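Local coordinates for Nsp15 (Middle East respiratory syndrome-related coronavirus, PDB 5YVD), which cleaves RNA as a uridylate-specific endoribonuclease of the EndoU family and assembles as a hexamer of identical subunits, at residues I160-D165 and Q193-S198; S198-L203 and V291-L296; I249-R254 and I260-M265. One frame throughout, in Å; residues are numbered along the deposited sequence.

Contact 1 of 3, residues I160-D165 and Q193-S198; sequences IIRDSD and QSRSCS
Arg162, the last residue of strand 159-162, reaches across to the loop 193-198 and grips Gln193 by both its backbone and its side chain. From CB the chain sets off with CG beside the backbone N and anti to the carbonyl carbon (chi1 -56°), then bends at chi2, which turns CD and NE away from the strand and toward the loop. The side chain also touches Tyr153 of the partner strand 153-156. At the tip, Arg162 NH2 gives a fairly straight hydrogen bond to the backbone O of Gln193 (3.1 Å, 159° at the hydrogen), meeting that oxygen nearly along the C=O axis, while the oxygen sits at the edge of the guanidinium. Arg162 NH1 makes a weak, more bent bond to OE1 of Gln193 at 3.2 Å, also at the edge. The guanidinium and amide planes are almost coplanar, 26° apart, so one flat donor serves two oxygens of a single residue, a task for which arginine's paired NH groups are well suited.

The two-stranded antiparallel hairpin of 153-156 and 159-162, in the Nsp15 middle domain, is thus fastened to a loop assigned to the endoribonuclease family region, so the contact probably ties two domains together. Here NH2 of Arg162 also lies 3.7 Å from CG of Arg195, touching the methylene part of that side chain. The charged end of Arg195 turns to Asp293 and Glu207 instead.

Beside this polar grip, Ile160 adds a van der Waals touch. Ile160 CG1 lies 3.7 Å from the backbone O of Ser194 and 3.8 Å from Ser194 CB. A small serine lets the isoleucine branch come close to the loop backbone, and Ser194 OG is hydrogen-bonded to Lys70 and Asp68.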
loop_
_atom_site.group_PDB
_atom_site.type_symbol
_atom_site.label_atom_id
_atom_site.label_comp_id
_atom_site.label_asym_id
_atom_site.label_seq_id
_atom_site.Cartn_x
_atom_site.Cartn_y
_atom_site.Cartn_z
ATOM N N ILE A 160 -8.771 8.569 32.118
ATOM C CA ILE A 160 -9.199 7.942 33.365
ATOM C C ILE A 160 -9.865 9.017 34.175
ATOM O O ILE A 160 -9.367 10.134 34.295
ATOM C CB ILE A 160 -8.074 7.272 34.170
ATOM C CG1 ILE A 160 -7.814 5.834 33.698
ATOM C CG2 ILE A 160 -8.478 7.120 35.635
ATOM C CD1 ILE A 160 -7.799 5.613 32.214
ATOM N N ILE A 161 -11.006 8.647 34.733
ATOM C CA ILE A 161 -11.899 9.564 35.407
ATOM C C ILE A 161 -12.146 8.987 36.835
ATOM O O ILE A 161 -12.352 7.787 36.998
ATOM C CB ILE A 161 -13.137 9.757 34.480
ATOM C CG1 ILE A 161 -13.314 11.223 34.128
ATOM C CG2 ILE A 161 -14.435 9.142 34.999
ATOM C CD1 ILE A 161 -12.485 11.645 32.932
ATOM N N ARG A 162 -12.063 9.831 37.858
ATOM C CA ARG A 162 -12.124 9.382 39.266
ATOM C C ARG A 162 -13.490 9.679 39.880
ATOM O O ARG A 162 -14.064 10.750 39.632
ATOM C CB ARG A 162 -11.067 10.104 40.110
ATOM C CG ARG A 162 -9.648 9.974 39.616
ATOM C CD ARG A 162 -8.919 8.748 40.165
ATOM N NE ARG A 162 -7.880 8.287 39.240
ATOM C CZ ARG A 162 -7.307 7.082 39.259
ATOM N NH1 ARG A 162 -7.643 6.171 40.188
ATOM N NH2 ARG A 162 -6.380 6.790 38.337
ATOM N N ASP A 163 -13.980 8.760 40.713
ATOM C CA ASP A 163 -15.251 8.974 41.427
ATOM C C ASP A 163 -15.210 10.204 42.376
ATOM O O ASP A 163 -14.174 10.498 42.965
ATOM C CB ASP A 163 -15.654 7.696 42.195
ATOM C CG ASP A 163 -17.170 7.469 42.221
ATOM O OD1 ASP A 163 -17.930 8.261 41.615
ATOM O OD2 ASP A 163 -17.611 6.486 42.855
ATOM N N SER A 164 -16.346 10.902 42.485
ATOM C CA SER A 164 -16.498 12.175 43.219
ATOM C C SER A 164 -17.945 12.684 43.140
ATOM O O SER A 164 -18.708 12.240 42.307
ATOM C CB SER A 164 -15.604 13.268 42.635
ATOM O OG SER A 164 -16.253 13.954 41.569
ATOM N N ASP A 165 -18.303 13.657 43.963
ATOM C CA ASP A 165 -19.649 14.252 43.902
ATOM C C ASP A 165 -19.916 15.078 42.631
ATOM O O ASP A 165 -21.079 15.314 42.288
ATOM C CB ASP A 165 -19.891 15.159 45.108
ATOM C CG ASP A 165 -19.668 14.455 46.421
ATOM O OD1 ASP A 165 -19.852 13.221 46.452
ATOM O OD2 ASP A 165 -19.304 15.134 47.411
ATOM N N GLN A 193 -4.750 0.514 39.251
ATOM C CA GLN A 193 -5.319 1.885 39.238
ATOM C C GLN A 193 -5.215 2.627 37.920
ATOM O O GLN A 193 -5.585 3.786 37.854
ATOM C CB GLN A 193 -4.663 2.734 40.327
ATOM C CG GLN A 193 -4.915 2.223 41.719
ATOM C CD GLN A 193 -6.325 2.475 42.160
ATOM O OE1 GLN A 193 -6.901 3.518 41.885
ATOM N NE2 GLN A 193 -6.892 1.515 42.857
ATOM N N SER A 194 -4.682 1.976 36.891
ATOM C CA SER A 194 -4.699 2.524 35.542
ATOM C C SER A 194 -3.975 3.883 35.409
ATOM O O SER A 194 -4.368 4.713 34.603
ATOM C CB SER A 194 -6.162 2.663 35.064
ATOM O OG SER A 194 -6.862 1.417 35.095
ATOM N N ARG A 195 -2.924 4.119 36.187
ATOM C CA ARG A 195 -2.154 5.355 36.057
ATOM C C ARG A 195 -0.997 5.119 35.114
ATOM O O ARG A 195 -0.749 3.977 34.679
ATOM C CB ARG A 195 -1.626 5.811 37.416
ATOM C CG ARG A 195 -2.726 6.194 38.377
ATOM C CD ARG A 195 -2.204 6.462 39.776
ATOM N NE ARG A 195 -1.807 5.221 40.437
ATOM C CZ ARG A 195 -1.592 5.097 41.741
ATOM N NH1 ARG A 195 -1.753 6.143 42.548
ATOM N NH2 ARG A 195 -1.217 3.915 42.235
ATOM N N SER A 196 -0.271 6.185 34.809
ATOM C CA SER A 196 0.896 6.063 33.939
ATOM C C SER A 196 1.898 7.145 34.260
ATOM O O SER A 196 1.623 8.019 35.072
ATOM C CB SER A 196 0.484 6.198 32.477
ATOM O OG SER A 196 0.311 7.563 32.159
ATOM N N CYS A 197 3.044 7.099 33.591
ATOM C CA CYS A 197 4.139 8.017 33.902
ATOM C C CYS A 197 3.888 9.457 33.521
ATOM O O CYS A 197 4.592 10.338 33.998
ATOM C CB CYS A 197 5.451 7.540 33.282
ATOM S SG CYS A 197 6.201 6.278 34.331
ATOM N N SER A 198 2.890 9.687 32.671
ATOM C CA SER A 198 2.509 11.034 32.275
ATOM C C SER A 198 1.363 11.538 33.157
ATOM O O SER A 198 1.397 12.673 33.622
ATOM C CB SER A 198 2.122 11.065 30.795
ATOM O OG SER A 198 0.828 10.543 30.607
#

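Contact 2 of 3, residues S198-L203 and V291-L296; sequences SDFLPL and VIDLKL
Leu203 and Lys295 make the closest approach between residues 198-203 and 291-296, in two loops of the EndoU endoribonuclease domain, one leading into helix 205-212 and the other joining strand 285-291 to helix 296-304. No hydrogen bond joins 198-203 to 291-296. Lys295 occupies the N-cap position of helix 296-304, and Glu207 of the neighbouring helix accepts a hydrogen bond from the backbone N of Leu296.

The first kind of interaction is aliphatic. Leu203 CB lies 3.5 Å from Lys295 CD and 3.8 Å from Lys295 CE, and Leu203 CD1 is 3.9 Å from the same CE. The leucine side chain lies roughly perpendicular to that of the lysine and meets its methylenes across the chain. Starting with CG anti to the backbone N (chi1 -172°), Lys295 then bends at each of its next three torsions, and this curl carries CD and CE back to Leu203. Lysine suits a partly exposed place of this sort, offering a greasy stem for packing beneath a charged end.

The second kind brings an aromatic ring near a carboxylate. Phe200 and Asp293, both buried, run alongside one another, heading opposite ways, their planes 39° apart. The ring also stacks with Tyr252 and rests on Leu248 and Ile249 of helix 248-255, where a large apolar group is at home. A buried aspartate needs polar partners, and Asp293 has Arg195 among them, in a salt bridge through OD2 that probably favours the charged carboxylate. Asp293 OD2 also stands 4.1 Å from Phe200 CE1, oblique to the ring.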
loop_
_atom_site.group_PDB
_atom_site.type_symbol
_atom_site.label_atom_id
_atom_site.label_comp_id
_atom_site.label_asym_id
_atom_site.label_seq_id
_atom_site.Cartn_x
_atom_site.Cartn_y
_atom_site.Cartn_z
ATOM N N SER A 198 2.890 9.687 32.671
ATOM C CA SER A 198 2.509 11.034 32.275
ATOM C C SER A 198 1.363 11.538 33.157
ATOM O O SER A 198 1.397 12.673 33.622
ATOM C CB SER A 198 2.122 11.065 30.795
ATOM O OG SER A 198 0.828 10.543 30.607
ATOM N N ASP A 199 0.365 10.688 33.396
ATOM C CA ASP A 199 -0.761 11.028 34.274
ATOM C C ASP A 199 -0.770 10.152 35.551
ATOM O O ASP A 199 -1.314 9.039 35.539
ATOM C CB ASP A 199 -2.083 10.894 33.503
ATOM C CG ASP A 199 -3.290 10.929 34.413
ATOM O OD1 ASP A 199 -3.561 11.974 35.029
ATOM O OD2 ASP A 199 -3.967 9.892 34.539
ATOM N N PHE A 200 -0.164 10.660 36.633
ATOM C CA PHE A 200 -0.043 9.913 37.896
ATOM C C PHE A 200 -0.322 10.809 39.111
ATOM O O PHE A 200 0.374 11.808 39.338
ATOM C CB PHE A 200 1.357 9.273 38.054
ATOM C CG PHE A 200 1.453 8.286 39.210
ATOM C CD1 PHE A 200 1.445 6.925 38.982
ATOM C CD2 PHE A 200 1.519 8.726 40.527
ATOM C CE1 PHE A 200 1.505 6.026 40.029
ATOM C CE2 PHE A 200 1.566 7.829 41.576
ATOM C CZ PHE A 200 1.551 6.473 41.323
ATOM N N LEU A 201 -1.316 10.430 39.910
ATOM C CA LEU A 201 -1.654 11.182 41.101
ATOM C C LEU A 201 -1.712 10.251 42.282
ATOM O O LEU A 201 -2.350 9.215 42.204
ATOM C CB LEU A 201 -2.992 11.907 40.947
ATOM C CG LEU A 201 -2.872 13.412 40.639
ATOM C CD1 LEU A 201 -2.323 13.677 39.228
ATOM C CD2 LEU A 201 -4.221 14.105 40.853
ATOM N N PRO A 202 -1.054 10.636 43.392
ATOM C CA PRO A 202 -1.050 9.782 44.566
ATOM C C PRO A 202 -2.448 9.665 45.133
ATOM O O PRO A 202 -3.275 10.539 44.911
ATOM C CB PRO A 202 -0.106 10.504 45.536
ATOM C CG PRO A 202 -0.174 11.923 45.137
ATOM C CD PRO A 202 -0.345 11.908 43.639
ATOM N N LEU A 203 -2.700 8.580 45.841
ATOM C CA LEU A 203 -4.039 8.238 46.258
ATOM C C LEU A 203 -4.160 8.035 47.763
ATOM O O LEU A 203 -5.247 7.789 48.247
ATOM C CB LEU A 203 -4.478 6.962 45.540
ATOM C CG LEU A 203 -4.776 7.062 44.046
ATOM C CD1 LEU A 203 -4.859 5.666 43.430
ATOM C CD2 LEU A 203 -6.058 7.854 43.800
ATOM N N VAL A 291 5.399 -4.901 35.629
ATOM C CA VAL A 291 4.992 -3.808 36.500
ATOM C C VAL A 291 3.494 -3.781 36.740
ATOM O O VAL A 291 2.708 -3.847 35.801
ATOM C CB VAL A 291 5.428 -2.455 35.901
ATOM C CG1 VAL A 291 4.997 -1.305 36.805
ATOM C CG2 VAL A 291 6.932 -2.439 35.679
ATOM N N ILE A 292 3.114 -3.651 38.008
ATOM C CA ILE A 292 1.714 -3.486 38.406
ATOM C C ILE A 292 1.547 -2.132 39.077
ATOM O O ILE A 292 2.404 -1.708 39.848
ATOM C CB ILE A 292 1.289 -4.535 39.436
ATOM C CG1 ILE A 292 1.901 -5.884 39.116
ATOM C CG2 ILE A 292 -0.218 -4.671 39.485
ATOM C CD1 ILE A 292 1.350 -6.515 37.840
ATOM N N ASP A 293 0.436 -1.474 38.801
ATOM C CA ASP A 293 0.099 -0.214 39.441
ATOM C C ASP A 293 -0.928 -0.465 40.539
ATOM O O ASP A 293 -2.117 -0.226 40.363
ATOM C CB ASP A 293 -0.443 0.763 38.399
ATOM C CG ASP A 293 -0.938 2.045 39.005
ATOM O OD1 ASP A 293 -1.748 2.718 38.357
ATOM O OD2 ASP A 293 -0.514 2.404 40.116
ATOM N N LEU A 294 -0.470 -0.975 41.668
ATOM C CA LEU A 294 -1.335 -1.086 42.837
ATOM C C LEU A 294 -1.204 0.163 43.681
ATOM O O LEU A 294 -0.133 0.770 43.739
ATOM C CB LEU A 294 -0.951 -2.288 43.695
ATOM C CG LEU A 294 -1.108 -3.632 43.005
ATOM C CD1 LEU A 294 -0.261 -4.681 43.734
ATOM C CD2 LEU A 294 -2.584 -4.036 42.913
ATOM N N LYS A 295 -2.295 0.529 44.341
ATOM C CA LYS A 295 -2.228 1.428 45.480
ATOM C C LYS A 295 -1.092 0.906 46.341
ATOM O O LYS A 295 -1.027 -0.293 46.604
ATOM C CB LYS A 295 -3.541 1.391 46.247
ATOM C CG LYS A 295 -3.669 2.424 47.356
ATOM C CD LYS A 295 -4.276 3.720 46.848
ATOM C CE LYS A 295 -5.787 3.621 46.668
ATOM N NZ LYS A 295 -6.545 3.538 47.948
ATOM N N LEU A 296 -0.168 1.771 46.743
ATOM C CA LEU A 296 1.031 1.300 47.450
ATOM C C LEU A 296 0.670 0.650 48.792
ATOM O O LEU A 296 1.258 -0.357 49.180
ATOM C CB LEU A 296 2.009 2.442 47.669
ATOM C CG LEU A 296 3.217 2.217 48.578
ATOM C CD1 LEU A 296 4.191 1.222 47.973
ATOM C CD2 LEU A 296 3.894 3.549 48.829
#

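Contact 3 of 3, residues I249-R254 and I260-M265; sequences IGLYKR and IIMEEM. Unlike the reference sequence in segment 249-254: Arg254 (reference Lys).
This is an apolar helix-on-strand contact in the EndoU domain: one flank of helix 248-255 packs on strand 260-263, an outer strand of the three-stranded antiparallel sheet 260-263, 273-279 and 285-291. Only five residues separate the segments, so the chain leaves the helix, turns, and comes back as the strand beside it. No hydrogen bond crosses between them; the helix keeps its own backbone bonds, such as Lys253 N to Ile249 O at 2.9 Å.

Two pairs of side chains carry the contact. Leu251 and Met262 reach toward each other tip to tip, with CD2 of the leucine 3.7 Å from CE of the methionine. Leu251 has its CG anti to the backbone N (chi1 170°), which sends its methyls out from the helix toward the strand. Met262 contributes length and flexibility: its chain is extended through SD and bends only at chi3, where CE turns to meet the leucine. Leucine fits the buried helix side, where it also touches Leu245, and the long unbranched methionine spans the distance from the strand while lying against Tyr275 of the next strand.

Toward the end of the helix Arg254, a lysine in the reference sequence, lies roughly perpendicular to Ile260. Its methylenes meet the isoleucine, while its charged end has other partners: NH2 forms a salt bridge with Glu279, and the guanidinium makes a cation-pi interaction with Phe237. Ile260 points its CB toward the helix. Farther along, Glu263 on the strand hydrogen-bonds to Tyr58 of a neighbouring subunit. In the Arg254 pair, Arg254 CG lies 3.6 Å from Ile260 CD1 and 3.9 Å from Ile260 CG1, the latter near the guanidinium edge.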
loop_
_atom_site.group_PDB
_atom_site.type_symbol
_atom_site.label_atom_id
_atom_site.label_comp_id
_atom_site.label_asym_id
_atom_site.label_seq_id
_atom_site.Cartn_x
_atom_site.Cartn_y
_atom_site.Cartn_z
ATOM N N ILE A 249 4.318 3.088 40.925
ATOM C CA ILE A 249 4.661 4.320 41.629
ATOM C C ILE A 249 6.199 4.473 41.742
ATOM O O ILE A 249 6.735 5.581 41.629
ATOM C CB ILE A 249 3.952 4.402 42.996
ATOM C CG1 ILE A 249 4.195 5.772 43.663
ATOM C CG2 ILE A 249 4.397 3.261 43.903
ATOM C CD1 ILE A 249 3.332 6.013 44.890
ATOM N N GLY A 250 6.899 3.360 41.940
ATOM C CA GLY A 250 8.357 3.368 41.987
ATOM C C GLY A 250 8.996 3.677 40.632
ATOM O O GLY A 250 10.001 4.388 40.556
ATOM N N LEU A 251 8.405 3.141 39.571
ATOM C CA LEU A 251 8.836 3.452 38.217
ATOM C C LEU A 251 8.574 4.908 37.868
ATOM O O LEU A 251 9.432 5.564 37.271
ATOM C CB LEU A 251 8.148 2.529 37.185
ATOM C CG LEU A 251 8.320 2.882 35.708
ATOM C CD1 LEU A 251 9.784 2.909 35.359
ATOM C CD2 LEU A 251 7.612 1.914 34.790
ATOM N N TYR A 252 7.388 5.404 38.193
ATOM C CA TYR A 252 7.076 6.815 37.957
ATOM C C TYR A 252 8.064 7.717 38.693
ATOM O O TYR A 252 8.674 8.628 38.089
ATOM C CB TYR A 252 5.665 7.131 38.427
ATOM C CG TYR A 252 5.330 8.593 38.508
ATOM C CD1 TYR A 252 5.196 9.219 39.728
ATOM C CD2 TYR A 252 5.119 9.343 37.365
ATOM C CE1 TYR A 252 4.879 10.556 39.807
ATOM C CE2 TYR A 252 4.789 10.682 37.433
ATOM C CZ TYR A 252 4.678 11.279 38.657
ATOM O OH TYR A 252 4.358 12.608 38.754
ATOM N N LYS A 253 8.233 7.461 39.988
ATOM C CA LYS A 253 9.075 8.323 40.808
ATOM C C LYS A 253 10.428 8.392 40.177
ATOM O O LYS A 253 11.046 9.449 40.078
ATOM C CB LYS A 253 9.217 7.771 42.226
ATOM C CG LYS A 253 10.183 8.556 43.075
ATOM C CD LYS A 253 10.131 8.121 44.519
ATOM C CE LYS A 253 11.194 8.837 45.342
ATOM N NZ LYS A 253 12.560 8.447 44.911
ATOM N N ARG A 254 10.871 7.234 39.733
ATOM C CA ARG A 254 12.183 7.096 39.193
ATOM C C ARG A 254 12.349 7.893 37.920
ATOM O O ARG A 254 13.260 8.695 37.810
ATOM C CB ARG A 254 12.461 5.632 38.916
ATOM C CG ARG A 254 13.752 5.398 38.163
ATOM C CD ARG A 254 14.933 5.773 39.027
ATOM N NE ARG A 254 16.123 6.009 38.237
ATOM C CZ ARG A 254 17.294 6.381 38.739
ATOM N NH1 ARG A 254 17.463 6.543 40.051
ATOM N NH2 ARG A 254 18.304 6.586 37.912
ATOM N N ILE A 260 15.577 7.824 32.363
ATOM C CA ILE A 260 14.991 6.526 32.043
ATOM C C ILE A 260 14.362 6.488 30.668
ATOM O O ILE A 260 13.625 7.396 30.306
ATOM C CB ILE A 260 13.904 6.129 33.095
ATOM C CG1 ILE A 260 14.579 5.718 34.410
ATOM C CG2 ILE A 260 12.953 5.045 32.533
ATOM C CD1 ILE A 260 14.327 4.290 34.838
ATOM N N ILE A 261 14.616 5.400 29.946
ATOM C CA ILE A 261 13.982 5.096 28.664
ATOM C C ILE A 261 13.198 3.801 28.762
ATOM O O ILE A 261 13.736 2.769 29.190
ATOM C CB ILE A 261 15.018 4.832 27.569
ATOM C CG1 ILE A 261 15.738 6.112 27.201
ATOM C CG2 ILE A 261 14.348 4.252 26.318
ATOM C CD1 ILE A 261 16.529 5.990 25.907
ATOM N N MET A 262 11.950 3.839 28.306
ATOM C CA MET A 262 11.100 2.666 28.300
ATOM C C MET A 262 10.597 2.372 26.910
ATOM O O MET A 262 10.479 3.256 26.075
ATOM C CB MET A 262 9.889 2.899 29.168
ATOM C CG MET A 262 10.200 3.157 30.610
ATOM S SD MET A 262 8.835 4.067 31.329
ATOM C CE MET A 262 7.495 2.888 31.193
ATOM N N GLU A 263 10.243 1.119 26.712
ATOM C CA GLU A 263 9.771 0.611 25.448
ATOM C C GLU A 263 8.777 -0.455 25.901
ATOM O O GLU A 263 9.156 -1.382 26.638
ATOM C CB GLU A 263 10.953 -0.040 24.709
ATOM C CG GLU A 263 11.257 0.421 23.284
ATOM C CD GLU A 263 12.505 -0.275 22.661
ATOM O OE1 GLU A 263 13.552 -0.507 23.359
ATOM O OE2 GLU A 263 12.443 -0.581 21.441
ATOM N N GLU A 264 7.506 -0.302 25.540
ATOM C CA GLU A 264 6.502 -1.325 25.843
ATOM C C GLU A 264 6.158 -2.017 24.536
ATOM O O GLU A 264 5.568 -1.423 23.631
ATOM C CB GLU A 264 5.258 -0.759 26.539
ATOM C CG GLU A 264 4.178 -1.820 26.800
ATOM C CD GLU A 264 2.932 -1.309 27.534
ATOM O OE1 GLU A 264 2.614 -0.120 27.469
ATOM O OE2 GLU A 264 2.247 -2.116 28.185
ATOM N N MET A 265 6.541 -3.284 24.457
ATOM C CA MET A 265 6.392 -4.056 23.235
ATOM C C MET A 265 4.923 -4.253 22.855
ATOM O O MET A 265 4.589 -4.158 21.673
ATOM C CB MET A 265 7.104 -5.407 23.361
ATOM C CG MET A 265 8.596 -5.330 23.727
ATOM S SD MET A 265 9.647 -4.069 22.919
ATOM C CE MET A 265 9.731 -4.634 21.226
#

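In the fold
Along the chain, contact 1 closes before the other two open, and contact 3 forms within the stretch that contact 2 brings together. Contacts 1 and 2 share Ser198, have centres about 9 Å apart, and are joined by the salt bridge from Arg195 NH2 to Asp293 OD2 (2.7 Å). Contact 3 lies about 12 Å from contact 2 and 18 Å from contact 1, centre to centre; the Phe200 ring joins contacts 2 and 3 at helix 248-255. The loop before helix 205-212 thus touches the middle-domain hairpin at one point and the endoribonuclease loops and helix 248-255 at others, while strand 260-263 meets another subunit of the hexamer.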